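Local coordinates for hypothetical protein SMU.776 (Streptococcus mutans, PDB 2B78) that probably transfers methyl groups from S-adenosylmethionine to RNA and binds S-adenosyl-L-homocysteine, at residues A[127-130]-A[131-134]; A[72-75]-A[76-79]. All blocks are in the same frame, centred on the assembly; numbering follows the deposited sequence.

Contact 2 (72-75 with 76-79) comes first along the chain and is a run of one helix, 71-83, which follows strand 57-63. Contact 1 (127-130 with 131-134) lies after strand 118-123, where helix 126-130 breaks and helix 132-142 begins. Their centres are about 14 Å apart, on the same side of the chain's centre, and they meet directly: Ile131 CD1 lies 3.9 Å from Phe74 CZ. Helix 132-142 packs against helix 71-83, with Phe74 on Ile135 and Ala138, beside the five-stranded mixed sheet that contains strands 118-123 and 148-153. Both lie away from the S-adenosyl-L-homocysteine site at Asp242, Arg246, Asp271 and Val272, in a region preceding these residues along the chain.

Contact 1 of 2, residues A[127-130]-A[131-134]; sequences FVYQ and IRDE
A helix-to-helix break, in which Ile131 closes helix 126-130 and occupies the N-cap position of helix 132-142, brings Tyr129 to Arg132 and Phe127 to Ile131. Tyr129 and Arg132 run side by side in the same direction, the phenol ring and the guanidinium only 16° from parallel. Arg132 NH1 lies over one face of the ring, 3.6 Å from Tyr129 CZ, while Arg132 NE approaches Tyr129 CE1 to 3.4 Å; Tyr129 CE1 stands 3.3 Å above the guanidinium plane of Arg132, toward its rim. The aliphatic part also takes part, with Arg132 CD 3.4 Å from Tyr129 CD1. Arg132 CG sits between its own N and carbonyl carbon (chi1 74°), which brings it over Tyr129 O, and the chain then bends at chi3 to run along the ring. A salt bridge from Arg132 NE to Glu151 probably helps hold the guanidinium flat against the tyrosine, which itself meets Trp123 edge-to-face.

The second pair is apolar: Ile131 CG1 passes 3.5 Å from Val128 O, and Ile131 CD1 continues to Phe127 CE2, 3.9 Å away, where the two side chains meet at a slant. The Phe127 ring also stacks with Tyr50.

The backbone records the break. Arg132 N donates to Tyr129 O at 3.2 Å, an i to i+3 bond in which the donor stands 72° out of the carbonyl plane. Ile131 N bonds weakly to Val128 O and also, less certainly placed, to Phe127 O. A water accepts from Asp133 N and donates to Gln130 O, linking the two helices across the junction. Ile131 leaves helical backbone angles and stands at the N-cap, so the chain passes from one helix to the next beside strands 118-123 and 148-153.

Contact 2 of 2, residues A[72-75]-A[76-79]; sequences TYFI and KLFQ
Leu77 reaches back one turn of helix 71-83 to pack against both Tyr73 and Phe74. Its CB lies 3.6 Å from Phe74 O, and Leu77 CG is equally far from Tyr73 O, so the base of the side chain rests over the carbonyls of the preceding turn. CG stands anti to its carbonyl carbon (chi1 -78°) and CD1 continues extended (chi2 -179°); together the two torsions send CD1 toward the aromatic pair. This methyl, Leu77 CD1, comes 3.7 Å from Tyr73 CE2 and 4.1 Å from Phe74 CD1, meeting both rings at a slant.

Phe78, the next residue, lays its ring near Phe74 O, with Phe78 CD2 at 3.2 Å, and CE2 reaches Phe74 CB. The same carbonyl accepts Phe78 N at 2.9 Å in a nearly straight bond (165°), part of a regular alpha-helical ladder that runs from Lys76 to Gln79. On the more exposed flank, Lys76 runs alongside Thr72.

Tyr73 leans on strand 57-63 through Ile62 and Ser63, and Phe74 meets Phe107 edge-to-face. Phe74 and Ile75 pack against helix 132-142 at Ala138, while Phe78 meets Phe139 of that helix and Phe100 of strand 96-101 edge-to-face.

Contact 1 of 2, residues A[127-130]-A[131-134]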
loop_
_atom_site.group_PDB
_atom_site.type_symbol
_atom_site.label_atom_id
_atom_site.label_comp_id
_atom_site.label_asym_id
_atom_site.label_seq_id
_atom_site.Cartn_x
_atom_site.Cartn_y
_atom_site.Cartn_z
ATOM N N PHE A 127 -0.056 20.986 0.695
ATOM C CA PHE A 127 0.262 21.625 1.964
ATOM C C PHE A 127 1.486 21.033 2.656
ATOM O O PHE A 127 2.416 21.767 3.016
ATOM C CB PHE A 127 -0.912 21.573 2.929
ATOM C CG PHE A 127 -0.636 22.273 4.228
ATOM C CD1 PHE A 127 -0.556 23.662 4.279
ATOM C CD2 PHE A 127 -0.403 21.545 5.388
ATOM C CE1 PHE A 127 -0.243 24.320 5.467
ATOM C CE2 PHE A 127 -0.091 22.187 6.582
ATOM C CZ PHE A 127 -0.009 23.581 6.621
ATOM N N VAL A 128 1.499 19.721 2.870
ATOM C CA VAL A 128 2.656 19.124 3.529
ATOM C C VAL A 128 3.894 19.342 2.678
ATOM O O VAL A 128 4.999 19.501 3.198
ATOM C CB VAL A 128 2.481 17.615 3.784
ATOM C CG1 VAL A 128 1.358 17.385 4.782
ATOM C CG2 VAL A 128 2.204 16.894 2.482
ATOM N N TYR A 129 3.709 19.363 1.366
ATOM C CA TYR A 129 4.835 19.568 0.474
ATOM C C TYR A 129 5.435 20.950 0.712
ATOM O O TYR A 129 6.650 21.101 0.756
ATOM C CB TYR A 129 4.386 19.428 -0.985
ATOM C CG TYR A 129 5.529 19.488 -1.966
ATOM C CD1 TYR A 129 6.518 18.505 -1.964
ATOM C CD2 TYR A 129 5.659 20.555 -2.858
ATOM C CE1 TYR A 129 7.616 18.581 -2.817
ATOM C CE2 TYR A 129 6.755 20.639 -3.722
ATOM C CZ TYR A 129 7.728 19.650 -3.691
ATOM O OH TYR A 129 8.822 19.728 -4.516
ATOM N N GLN A 130 4.592 21.962 0.886
ATOM C CA GLN A 130 5.115 23.308 1.100
ATOM C C GLN A 130 5.849 23.465 2.434
ATOM O O GLN A 130 6.751 24.301 2.553
ATOM C CB GLN A 130 3.995 24.352 0.976
ATOM C CG GLN A 130 2.954 24.325 2.079
ATOM C CD GLN A 130 1.906 25.408 1.902
ATOM O OE1 GLN A 130 1.159 25.412 0.918
ATOM N NE2 GLN A 130 1.849 26.339 2.851
ATOM N N ILE A 131 5.492 22.665 3.436
ATOM C CA ILE A 131 6.180 22.773 4.721
ATOM C C ILE A 131 7.110 21.588 4.944
ATOM O O ILE A 131 7.434 21.262 6.084
ATOM C CB ILE A 131 5.196 22.808 5.916
ATOM C CG1 ILE A 131 4.396 21.505 5.976
ATOM C CG2 ILE A 131 4.267 24.005 5.805
ATOM C CD1 ILE A 131 3.653 21.309 7.278
ATOM N N ARG A 132 7.563 20.958 3.866
ATOM C CA ARG A 132 8.406 19.782 4.011
ATOM C C ARG A 132 9.807 19.980 4.576
ATOM O O ARG A 132 10.398 19.021 5.073
ATOM C CB ARG A 132 8.476 19.009 2.688
ATOM C CG ARG A 132 9.318 19.617 1.577
ATOM C CD ARG A 132 9.028 18.854 0.285
ATOM N NE ARG A 132 10.184 18.730 -0.597
ATOM C CZ ARG A 132 10.683 19.716 -1.334
ATOM N NH1 ARG A 132 10.131 20.921 -1.306
ATOM N NH2 ARG A 132 11.740 19.489 -2.103
ATOM N N ASP A 133 10.347 21.197 4.520
ATOM C CA ASP A 133 11.690 21.415 5.060
ATOM C C ASP A 133 11.741 21.183 6.566
ATOM O O ASP A 133 12.678 20.570 7.072
ATOM C CB ASP A 133 12.197 22.826 4.735
ATOM C CG ASP A 133 12.602 22.974 3.281
ATOM O OD1 ASP A 133 12.573 21.958 2.555
ATOM O OD2 ASP A 133 12.950 24.101 2.861
ATOM N N GLU A 134 10.741 21.676 7.287
ATOM C CA GLU A 134 10.710 21.479 8.731
ATOM C C GLU A 134 10.418 20.016 9.052
ATOM O O GLU A 134 10.994 19.455 9.978
ATOM C CB GLU A 134 9.675 22.398 9.372
ATOM C CG GLU A 134 8.358 22.465 8.636
ATOM C CD GLU A 134 7.493 23.611 9.120
ATOM O OE1 GLU A 134 7.033 23.557 10.284
ATOM O OE2 GLU A 134 7.283 24.567 8.336
HETATM O O HOH W 1 9.436 23.936 3.405
#

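Contact 2 of 2, residues A[72-75]-A[76-79]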
loop_
_atom_site.group_PDB
_atom_site.type_symbol
_atom_site.label_atom_id
_atom_site.label_comp_id
_atom_site.label_asym_id
_atom_site.label_seq_id
_atom_site.Cartn_x
_atom_site.Cartn_y
_atom_site.Cartn_z
ATOM N N THR A 72 9.565 21.314 16.159
ATOM C CA THR A 72 9.465 20.527 17.387
ATOM C C THR A 72 8.231 19.629 17.396
ATOM O O THR A 72 8.265 18.517 17.932
ATOM C CB THR A 72 9.435 21.429 18.639
ATOM O OG1 THR A 72 10.741 21.975 18.856
ATOM C CG2 THR A 72 9.024 20.628 19.870
ATOM N N TYR A 73 7.144 20.107 16.805
ATOM C CA TYR A 73 5.924 19.316 16.764
ATOM C C TYR A 73 6.173 18.032 15.976
ATOM O O TYR A 73 5.672 16.972 16.340
ATOM C CB TYR A 73 4.793 20.106 16.115
ATOM C CG TYR A 73 3.470 19.374 16.153
ATOM C CD1 TYR A 73 2.733 19.287 17.334
ATOM C CD2 TYR A 73 2.959 18.758 15.007
ATOM C CE1 TYR A 73 1.518 18.609 17.376
ATOM C CE2 TYR A 73 1.740 18.076 15.040
ATOM C CZ TYR A 73 1.028 18.010 16.225
ATOM O OH TYR A 73 -0.180 17.355 16.263
ATOM N N PHE A 74 6.949 18.125 14.896
ATOM C CA PHE A 74 7.241 16.943 14.093
ATOM C C PHE A 74 8.256 16.028 14.773
ATOM O O PHE A 74 8.193 14.803 14.623
ATOM C CB PHE A 74 7.703 17.353 12.690
ATOM C CG PHE A 74 6.596 17.903 11.834
ATOM C CD1 PHE A 74 5.556 17.081 11.407
ATOM C CD2 PHE A 74 6.562 19.251 11.499
ATOM C CE1 PHE A 74 4.495 17.602 10.660
ATOM C CE2 PHE A 74 5.510 19.776 10.755
ATOM C CZ PHE A 74 4.474 18.950 10.336
ATOM N N ILE A 75 9.184 16.602 15.534
ATOM C CA ILE A 75 10.164 15.778 16.251
ATOM C C ILE A 75 9.388 14.861 17.209
ATOM O O ILE A 75 9.674 13.661 17.310
ATOM C CB ILE A 75 11.165 16.666 17.051
ATOM C CG1 ILE A 75 12.139 17.329 16.076
ATOM C CG2 ILE A 75 11.926 15.838 18.074
ATOM C CD1 ILE A 75 13.014 18.399 16.700
ATOM N N LYS A 76 8.392 15.426 17.887
ATOM C CA LYS A 76 7.562 14.668 18.820
ATOM C C LYS A 76 6.825 13.554 18.079
ATOM O O LYS A 76 6.789 12.414 18.534
ATOM C CB LYS A 76 6.527 15.580 19.485
ATOM C CG LYS A 76 7.107 16.748 20.285
ATOM C CD LYS A 76 7.793 16.273 21.557
ATOM C CE LYS A 76 8.187 17.452 22.438
ATOM N NZ LYS A 76 8.891 17.007 23.674
ATOM N N LEU A 77 6.226 13.893 16.942
ATOM C CA LEU A 77 5.495 12.900 16.158
ATOM C C LEU A 77 6.384 11.744 15.718
ATOM O O LEU A 77 5.988 10.581 15.808
ATOM C CB LEU A 77 4.859 13.542 14.922
ATOM C CG LEU A 77 3.571 14.340 15.144
ATOM C CD1 LEU A 77 3.075 14.881 13.820
ATOM C CD2 LEU A 77 2.507 13.433 15.785
ATOM N N PHE A 78 7.583 12.054 15.233
ATOM C CA PHE A 78 8.478 10.995 14.780
ATOM C C PHE A 78 9.066 10.184 15.929
ATOM O O PHE A 78 9.358 9.003 15.764
ATOM C CB PHE A 78 9.588 11.573 13.891
ATOM C CG PHE A 78 9.082 12.159 12.595
ATOM C CD1 PHE A 78 8.113 11.491 11.846
ATOM C CD2 PHE A 78 9.572 13.374 12.121
ATOM C CE1 PHE A 78 7.636 12.025 10.648
ATOM C CE2 PHE A 78 9.104 13.921 10.922
ATOM C CZ PHE A 78 8.136 13.246 10.186
ATOM N N GLN A 79 9.239 10.802 17.094
ATOM C CA GLN A 79 9.770 10.071 18.246
ATOM C C GLN A 79 8.766 8.997 18.642
ATOM O O GLN A 79 9.144 7.886 19.014
ATOM C CB GLN A 79 10.007 11.011 19.438
ATOM C CG GLN A 79 11.265 11.872 19.358
ATOM C CD GLN A 79 11.351 12.894 20.500
ATOM O OE1 GLN A 79 12.432 13.392 20.825
ATOM N NE2 GLN A 79 10.207 13.215 21.097
#